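Maltose-binding protein MalE1 (Thermotoga maritima, PDB 6DTU) binds maltotetraose in a ligand pocket and, as a bacterial solute-binding protein, probably delivers maltodextrins to a sugar transporter. Local coordinates at residues D209-Q212 against I213-S216; L113-K117 against D118-E122; M127-L130 against I131-K135. All coordinates share one frame; numbering follows the deposited sequence.

In the fold
Along the chain the order is contact 2, contact 3, contact 1. Contact 2 (113-122) runs off the end of strand 112-116, an inner strand of the four-stranded mixed sheet 146-149, 223-228, 112-116, 243-246, into a loop; contact 3 (127-135) is the opening of helix 127-140, the next helix in the chain. Their centres lie about 12 Å apart, and they touch where Leu113 CD1 meets Leu130 CD1 at 3.8 Å. Contact 1 (209-216), the start of helix 211-219, sits about 17 Å from contact 2 and 19 Å from contact 3, centre to centre. Both helices pack on strands of this sheet, but contact 1 alone of the three reaches the bound sugar.

Contact 1: residues D209-Q212 against I213-S216; sequences DNYQ and IMDS. With GLC (alpha-D-glucopyranose), chain C.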
loop_
_atom_site.group_PDB
_atom_site.type_symbol
_atom_site.label_atom_id
_atom_site.label_comp_id
_atom_site.label_asym_id
_atom_site.label_seq_id
_atom_site.Cartn_x
_atom_site.Cartn_y
_atom_site.Cartn_z
ATOM N N ASP A 209 -14.892 -8.974 7.930
ATOM C CA ASP A 209 -13.474 -9.149 7.616
ATOM C C ASP A 209 -12.801 -7.797 7.382
ATOM O O ASP A 209 -13.329 -6.951 6.653
ATOM C CB ASP A 209 -13.294 -10.021 6.369
ATOM C CG ASP A 209 -13.545 -11.492 6.628
ATOM O OD1 ASP A 209 -13.518 -11.920 7.805
ATOM O OD2 ASP A 209 -13.722 -12.228 5.634
ATOM N N ASN A 210 -11.667 -7.582 8.045
ATOM C CA ASN A 210 -10.902 -6.347 7.897
ATOM C C ASN A 210 -9.409 -6.678 7.876
ATOM O O ASN A 210 -8.997 -7.847 7.883
ATOM C CB ASN A 210 -11.247 -5.294 8.966
ATOM C CG ASN A 210 -10.921 -5.747 10.373
ATOM O OD1 ASN A 210 -10.168 -6.695 10.578
ATOM N ND2 ASN A 210 -11.419 -5.006 11.363
ATOM N N TYR A 211 -8.581 -5.634 7.867
ATOM C CA TYR A 211 -7.146 -5.868 7.785
ATOM C C TYR A 211 -6.639 -6.651 8.993
ATOM O O TYR A 211 -5.875 -7.613 8.850
ATOM C CB TYR A 211 -6.383 -4.541 7.609
ATOM C CG TYR A 211 -4.916 -4.838 7.382
ATOM C CD1 TYR A 211 -4.436 -5.127 6.109
ATOM C CD2 TYR A 211 -4.038 -4.937 8.443
ATOM C CE1 TYR A 211 -3.099 -5.473 5.892
ATOM C CE2 TYR A 211 -2.714 -5.319 8.240
ATOM C CZ TYR A 211 -2.268 -5.588 6.961
ATOM O OH TYR A 211 -0.966 -5.953 6.774
ATOM N N GLN A 212 -7.000 -6.211 10.197
ATOM C CA GLN A 212 -6.492 -6.844 11.411
ATOM C C GLN A 212 -6.864 -8.322 11.484
ATOM O O GLN A 212 -6.037 -9.154 11.872
ATOM C CB GLN A 212 -6.982 -6.072 12.634
ATOM C CG GLN A 212 -6.308 -6.392 13.958
ATOM C CD GLN A 212 -6.812 -7.679 14.547
ATOM O OE1 GLN A 212 -8.001 -8.004 14.454
ATOM N NE2 GLN A 212 -5.911 -8.424 15.161
ATOM N N ILE A 213 -8.111 -8.667 11.135
ATOM C CA ILE A 213 -8.511 -10.074 11.142
ATOM C C ILE A 213 -7.683 -10.863 10.132
ATOM O O ILE A 213 -7.166 -11.941 10.433
ATOM C CB ILE A 213 -10.023 -10.218 10.881
ATOM C CG1 ILE A 213 -10.828 -9.694 12.086
ATOM C CG2 ILE A 213 -10.359 -11.679 10.534
ATOM C CD1 ILE A 213 -12.313 -9.405 11.784
ATOM N N MET A 214 -7.530 -10.326 8.918
ATOM C CA MET A 214 -6.752 -11.033 7.907
ATOM C C MET A 214 -5.317 -11.250 8.369
ATOM O O MET A 214 -4.782 -12.370 8.312
ATOM C CB MET A 214 -6.750 -10.211 6.620
ATOM C CG MET A 214 -5.666 -10.699 5.657
ATOM S SD MET A 214 -5.565 -9.812 4.106
ATOM C CE MET A 214 -5.200 -8.127 4.658
ATOM N N ASP A 215 -4.678 -10.179 8.824
ATOM C CA ASP A 215 -3.267 -10.214 9.162
ATOM C C ASP A 215 -3.015 -11.122 10.361
ATOM O O ASP A 215 -2.116 -11.971 10.325
ATOM C CB ASP A 215 -2.854 -8.776 9.474
ATOM C CG ASP A 215 -1.345 -8.561 9.463
ATOM O OD1 ASP A 215 -0.644 -9.152 8.628
ATOM O OD2 ASP A 215 -0.878 -7.747 10.267
ATOM N N SER A 216 -3.808 -10.958 11.424
ATOM C CA SER A 216 -3.615 -11.730 12.644
ATOM C C SER A 216 -3.922 -13.211 12.445
ATOM O O SER A 216 -3.173 -14.066 12.908
ATOM C CB SER A 216 -4.438 -11.156 13.795
ATOM O OG SER A 216 -5.813 -11.242 13.531
HETATM C C1 GLC C . 1.643 -1.118 7.528
HETATM C C2 GLC C . 2.392 -0.824 6.290
HETATM C C3 GLC C . 1.584 -0.061 5.323
HETATM C C4 GLC C . 0.322 -0.778 4.990
HETATM C C5 GLC C . -0.527 -0.989 6.273
HETATM C C6 GLC C . -1.634 -1.825 6.091
HETATM O O1 GLC C . 1.363 0.064 8.208
HETATM O O2 GLC C . 3.582 -0.066 6.682
HETATM O O3 GLC C . 2.420 0.114 4.122
HETATM O O4 GLC C . -0.452 0.005 4.042
HETATM O O5 GLC C . 0.386 -1.776 7.227
HETATM O O6 GLC C . -2.410 -1.825 7.293
HETATM O O HOH W 1 0.629 -6.005 8.854
#
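Two first torsions set the groups that meet here: Asn210 CG is turned between its backbone N and carbonyl carbon (chi1 63°), which brings OD1 over the start of the helix to Ile213 N, three residues on, while Tyr211 CG stands opposite the backbone N (chi1 -174°), sending the ring out beside Asp215 and Met214. Asn210 is the N-cap of helix 211-219. Its OD1 accepts from Ile213 N at 2.9 Å, with the donor almost in line with the side-chain C=O and the N-H pointing straight at the oxygen (172°). The same oxygen also rests on the Ile213 side chain, 3.4 Å from CG1, and the Asn210 backbone O takes the N-H of Met214.

Two residues after the cap, Gln212 O accepts twice, from Ser216 N and, at 2.7 Å, from Ser216 OG; the two donors arrive from opposite faces of the carbonyl plane.

The Tyr211 ring has neighbours on several sides. GLC O6 lies over the centre of one face, 3.5 Å above the plane. Met214 CE approaches obliquely, 3.4 Å from Tyr211 CD1, and the Asp215 carboxylate is also oblique to the ring. Water 1, in the ring plane, joins Tyr211 OH to Asp215 OD2, to which it donates at 2.7 Å. Outside the segments, Tyr211 OH is also bonded to Asn228 ND2 and Asp215 OD1 to Tyr236 OH, while Asp209 forms a salt bridge with Arg146.

Aromatic side chains against sugars are common in carbohydrate sites, and Tyr211 belongs to the glycan pocket; here the hydroxymethyl arm of the glucose, O6 with C6 beside it, rests on the ring face. With its hydroxyl tied to Asn228 and the water, the ring is probably kept at a fixed tilt beneath that arm.

Contact 2: residues L113-K117 against D118-E122; sequences LIYNK and DYVPE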
loop_
_atom_site.group_PDB
_atom_site.type_symbol
_atom_site.label_atom_id
_atom_site.label_comp_id
_atom_site.label_asym_id
_atom_site.label_seq_id
_atom_site.Cartn_x
_atom_site.Cartn_y
_atom_site.Cartn_z
ATOM N N LEU A 113 -1.531 -12.844 -3.639
ATOM C CA LEU A 113 -2.000 -13.966 -2.840
ATOM C C LEU A 113 -0.845 -14.451 -1.980
ATOM O O LEU A 113 0.218 -14.811 -2.493
ATOM C CB LEU A 113 -2.502 -15.100 -3.721
ATOM C CG LEU A 113 -3.093 -16.311 -3.020
ATOM C CD1 LEU A 113 -4.468 -15.982 -2.493
ATOM C CD2 LEU A 113 -3.158 -17.445 -4.044
ATOM N N ILE A 114 -1.029 -14.402 -0.666
ATOM C CA ILE A 114 -0.100 -14.984 0.289
ATOM C C ILE A 114 -0.789 -16.208 0.860
ATOM O O ILE A 114 -1.942 -16.129 1.295
ATOM C CB ILE A 114 0.250 -13.994 1.411
ATOM C CG1 ILE A 114 0.822 -12.716 0.810
ATOM C CG2 ILE A 114 1.272 -14.628 2.373
ATOM C CD1 ILE A 114 1.030 -11.658 1.842
ATOM N N TYR A 115 -0.122 -17.351 0.810
ATOM C CA TYR A 115 -0.792 -18.582 1.194
ATOM C C TYR A 115 0.069 -19.422 2.130
ATOM O O TYR A 115 1.301 -19.399 2.063
ATOM C CB TYR A 115 -1.241 -19.385 -0.049
ATOM C CG TYR A 115 -0.081 -19.802 -0.945
ATOM C CD1 TYR A 115 0.442 -21.089 -0.871
ATOM C CD2 TYR A 115 0.513 -18.896 -1.831
ATOM C CE1 TYR A 115 1.509 -21.476 -1.671
ATOM C CE2 TYR A 115 1.580 -19.275 -2.650
ATOM C CZ TYR A 115 2.072 -20.577 -2.560
ATOM O OH TYR A 115 3.140 -20.981 -3.347
ATOM N N ASN A 116 -0.593 -20.124 3.050
ATOM C CA ASN A 116 0.071 -20.993 4.022
ATOM C C ASN A 116 0.211 -22.391 3.421
ATOM O O ASN A 116 -0.791 -23.078 3.194
ATOM C CB ASN A 116 -0.745 -21.027 5.316
ATOM C CG ASN A 116 -0.063 -21.801 6.434
ATOM O OD1 ASN A 116 0.688 -22.739 6.194
ATOM N ND2 ASN A 116 -0.335 -21.401 7.670
ATOM N N LYS A 117 1.457 -22.822 3.196
ATOM C CA LYS A 117 1.699 -24.075 2.487
ATOM C C LYS A 117 1.270 -25.293 3.289
ATOM O O LYS A 117 1.110 -26.375 2.710
ATOM C CB LYS A 117 3.168 -24.192 2.084
ATOM C CG LYS A 117 3.597 -23.191 1.009
ATOM C CD LYS A 117 5.093 -23.273 0.732
ATOM C CE LYS A 117 5.523 -22.257 -0.325
ATOM N NZ LYS A 117 7.011 -22.242 -0.504
ATOM N N ASP A 118 1.082 -25.155 4.602
ATOM C CA ASP A 118 0.567 -26.277 5.372
ATOM C C ASP A 118 -0.841 -26.635 4.933
ATOM O O ASP A 118 -1.224 -27.810 4.954
ATOM C CB ASP A 118 0.545 -25.934 6.857
ATOM C CG ASP A 118 1.915 -25.973 7.487
ATOM O OD1 ASP A 118 2.813 -26.587 6.895
ATOM O OD2 ASP A 118 2.083 -25.376 8.563
ATOM N N TYR A 119 -1.627 -25.638 4.534
ATOM C CA TYR A 119 -3.001 -25.862 4.117
ATOM C C TYR A 119 -3.157 -25.883 2.608
ATOM O O TYR A 119 -4.043 -26.573 2.098
ATOM C CB TYR A 119 -3.895 -24.756 4.678
ATOM C CG TYR A 119 -3.905 -24.673 6.176
ATOM C CD1 TYR A 119 -4.538 -25.645 6.941
ATOM C CD2 TYR A 119 -3.289 -23.618 6.831
ATOM C CE1 TYR A 119 -4.544 -25.567 8.326
ATOM C CE2 TYR A 119 -3.286 -23.533 8.210
ATOM C CZ TYR A 119 -3.915 -24.508 8.952
ATOM O OH TYR A 119 -3.904 -24.410 10.326
ATOM N N VAL A 120 -2.322 -25.130 1.895
ATOM C CA VAL A 120 -2.379 -24.969 0.443
ATOM C C VAL A 120 -0.969 -25.174 -0.097
ATOM O O VAL A 120 -0.230 -24.202 -0.316
ATOM C CB VAL A 120 -2.919 -23.580 0.079
ATOM C CG1 VAL A 120 -2.898 -23.369 -1.423
ATOM C CG2 VAL A 120 -4.308 -23.409 0.618
ATOM N N PRO A 121 -0.552 -26.418 -0.326
ATOM C CA PRO A 121 0.817 -26.643 -0.821
ATOM C C PRO A 121 1.108 -25.934 -2.131
ATOM O O PRO A 121 2.232 -25.458 -2.336
ATOM C CB PRO A 121 0.889 -28.173 -0.939
ATOM C CG PRO A 121 -0.113 -28.650 0.084
ATOM C CD PRO A 121 -1.241 -27.672 0.012
ATOM N N GLU A 122 0.117 -25.849 -3.019
ATOM C CA GLU A 122 0.263 -25.196 -4.313
ATOM C C GLU A 122 -0.879 -24.205 -4.501
ATOM O O GLU A 122 -2.045 -24.550 -4.260
ATOM C CB GLU A 122 0.303 -26.220 -5.446
ATOM C CG GLU A 122 1.437 -27.213 -5.258
ATOM C CD GLU A 122 1.631 -28.118 -6.436
ATOM O OE1 GLU A 122 0.838 -28.020 -7.397
ATOM O OE2 GLU A 122 2.579 -28.928 -6.394
HETATM O O HOH W 2 2.996 -22.743 7.965
HETATM O O HOH W 3 0.336 -23.286 9.865
#
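Asn116 and Tyr119 cross obliquely, the amide plane 71° from the ring plane, at an Asx turn that ends strand 112-116 and leads toward helix 127-140. The Asn116 amide comes to the edge of the Tyr119 ring, near its plane: ND2 is 3.7 Å from Tyr119 CE2. This is an edge approach, with the amide nitrogen off the ring face. Beyond the turn, Tyr119 OH bonds to Gly221 O and Phe141 meets the ring edge-to-face, which probably helps to set the ring's position.

On its other branch the same amide supplies the acceptor of the Asx turn. With CG swung opposite the backbone N (chi1 -174°), OD1 reaches forward to Asp118 N at 2.9 Å, the donor tilted 23° from the carbonyl plane. The Asp118 carboxylate lies obliquely to the amide, and two waters bridge them: water 2 donates to Asn116 OD1 and Asp118 OD2, while water 3 accepts from Asn116 ND2 and donates to Asp118 OD2. An alanine here lacks the carboxamide, which is likely to leave Asp118 N and the two waters without these partners and the Tyr119 ring edge without its neighbour.

The main chain of Asn116 closes the turn as well. Its O accepts from Val120 N at 2.9 Å, within the carbonyl plane, and from Tyr119 N, which sits well above that plane, so the two bonds differ in geometry.

Tyr115, on the strand, meets the far end of the turn: its ring crosses Val120 at about a right angle, with CD1 4.1 Å from Val120 CG1. Val120 O lies at the ring edge near its plane, 3.2 Å from Tyr115 CD1.

Contact 3: residues M127-L130 against I131-K135; sequences MDEL and IEIAK
Residues 127-135 form regular alpha-helix, with four i-to-i+4 backbone bonds running from Ile131, Glu132, Ile133 and Ala134 N to Met127, Asp128, Glu129 and Leu130 O; the shortest is Ile131 N to Met127 O at 2.8 Å, and the longest is Glu132 N to Asp128 O at 3.2 Å.

Of the side chains, Glu129 and Ile133 lie next to one another, pointing the same way. The closest carbons are aliphatic: Glu129 CG comes within 3.9 Å of Ile133 CD1, and OE2 is equally far from that methyl. The polar end of Glu129 turns to the start of the helix, where OE1 accepts from Lys125 N.

Both isoleucines lean back on the preceding turn. With Ile131 CG1 opposite its carbonyl carbon (chi1 -70°), that CG1 settles 3.2 Å from Met127 O. Ile133 does the same two residues on, its CG1 lying 3.3 Å from Glu129 O, while Ala134 CB reaches 3.4 Å from Leu130 O.

Two flanks of the helix are covered. Leu130, Ile133 and Ala134 rest on Met225 of strand 223-228, and Leu130 and Ala134 also on Phe148 of strand 146-149. Met127 and Ile131 meet Leu199 of helix 187-201, and at that border two salt bridges form, Asp128 to Arg198 and Lys135 to Glu202, while Glu132 is exposed.

The pattern is that of an amphipathic helix packed between a sheet and a neighbouring helix, its apolar residues spaced three and four apart, in the alpha/beta architecture of a periplasmic binding protein.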
loop_
_atom_site.group_PDB
_atom_site.type_symbol
_atom_site.label_atom_id
_atom_site.label_comp_id
_atom_site.label_asym_id
_atom_site.label_seq_id
_atom_site.Cartn_x
_atom_site.Cartn_y
_atom_site.Cartn_z
ATOM N N MET A 127 -9.803 -17.855 -9.530
ATOM C CA MET A 127 -10.673 -17.544 -8.400
ATOM C C MET A 127 -11.679 -18.662 -8.164
ATOM O O MET A 127 -12.034 -18.946 -7.017
ATOM C CB MET A 127 -11.361 -16.191 -8.616
ATOM C CG MET A 127 -10.454 -14.949 -8.394
ATOM S SD MET A 127 -9.749 -14.801 -6.720
ATOM C CE MET A 127 -11.215 -14.683 -5.679
ATOM N N ASP A 128 -12.128 -19.323 -9.230
ATOM C CA ASP A 128 -12.997 -20.486 -9.061
ATOM C C ASP A 128 -12.302 -21.577 -8.259
ATOM O O ASP A 128 -12.910 -22.196 -7.377
ATOM C CB ASP A 128 -13.464 -21.027 -10.415
ATOM C CG ASP A 128 -14.548 -20.165 -11.052
ATOM O OD1 ASP A 128 -15.311 -19.518 -10.310
ATOM O OD2 ASP A 128 -14.689 -20.183 -12.288
ATOM N N GLU A 129 -11.018 -21.812 -8.543
ATOM C CA GLU A 129 -10.246 -22.775 -7.766
ATOM C C GLU A 129 -10.023 -22.278 -6.344
ATOM O O GLU A 129 -10.133 -23.051 -5.384
ATOM C CB GLU A 129 -8.911 -23.011 -8.469
ATOM C CG GLU A 129 -8.121 -24.223 -8.022
ATOM C CD GLU A 129 -6.691 -24.193 -8.540
ATOM O OE1 GLU A 129 -6.434 -23.469 -9.529
ATOM O OE2 GLU A 129 -5.826 -24.888 -7.959
ATOM N N LEU A 130 -9.739 -20.982 -6.182
ATOM C CA LEU A 130 -9.560 -20.445 -4.839
ATOM C C LEU A 130 -10.830 -20.606 -4.015
ATOM O O LEU A 130 -10.772 -21.002 -2.845
ATOM C CB LEU A 130 -9.083 -18.984 -4.897
ATOM C CG LEU A 130 -8.897 -18.224 -3.572
ATOM C CD1 LEU A 130 -7.816 -17.169 -3.703
ATOM C CD2 LEU A 130 -10.187 -17.552 -3.082
ATOM N N ILE A 131 -11.993 -20.358 -4.624
ATOM C CA ILE A 131 -13.257 -20.493 -3.905
ATOM C C ILE A 131 -13.470 -21.926 -3.429
ATOM O O ILE A 131 -13.877 -22.156 -2.286
ATOM C CB ILE A 131 -14.431 -19.984 -4.760
ATOM C CG1 ILE A 131 -14.347 -18.466 -4.892
ATOM C CG2 ILE A 131 -15.753 -20.413 -4.148
ATOM C CD1 ILE A 131 -15.237 -17.896 -5.978
ATOM N N GLU A 132 -13.195 -22.906 -4.295
ATOM C CA GLU A 132 -13.365 -24.311 -3.924
ATOM C C GLU A 132 -12.414 -24.694 -2.794
ATOM O O GLU A 132 -12.814 -25.333 -1.814
ATOM C CB GLU A 132 -13.111 -25.191 -5.144
ATOM C CG GLU A 132 -13.050 -26.687 -4.850
ATOM C CD GLU A 132 -13.549 -27.515 -6.024
ATOM O OE1 GLU A 132 -12.942 -27.427 -7.108
ATOM O OE2 GLU A 132 -14.575 -28.216 -5.880
ATOM N N ILE A 133 -11.147 -24.306 -2.919
ATOM C CA ILE A 133 -10.156 -24.637 -1.895
ATOM C C ILE A 133 -10.527 -24.011 -0.558
ATOM O O ILE A 133 -10.400 -24.642 0.495
ATOM C CB ILE A 133 -8.749 -24.225 -2.366
ATOM C CG1 ILE A 133 -8.333 -25.092 -3.549
ATOM C CG2 ILE A 133 -7.721 -24.366 -1.263
ATOM C CD1 ILE A 133 -7.101 -24.584 -4.247
ATOM N N ALA A 134 -10.969 -22.754 -0.573
ATOM C CA ALA A 134 -11.358 -22.088 0.665
ATOM C C ALA A 134 -12.560 -22.767 1.306
ATOM O O ALA A 134 -12.599 -22.951 2.528
ATOM C CB ALA A 134 -11.658 -20.623 0.388
ATOM N N LYS A 135 -13.564 -23.120 0.500
ATOM C CA LYS A 135 -14.717 -23.840 1.034
ATOM C C LYS A 135 -14.286 -25.155 1.667
ATOM O O LYS A 135 -14.753 -25.515 2.755
ATOM C CB LYS A 135 -15.721 -24.127 -0.078
ATOM C CG LYS A 135 -16.503 -22.943 -0.570
ATOM C CD LYS A 135 -17.456 -23.328 -1.709
ATOM C CE LYS A 135 -18.296 -22.142 -2.160
ATOM N NZ LYS A 135 -19.114 -22.491 -3.360
#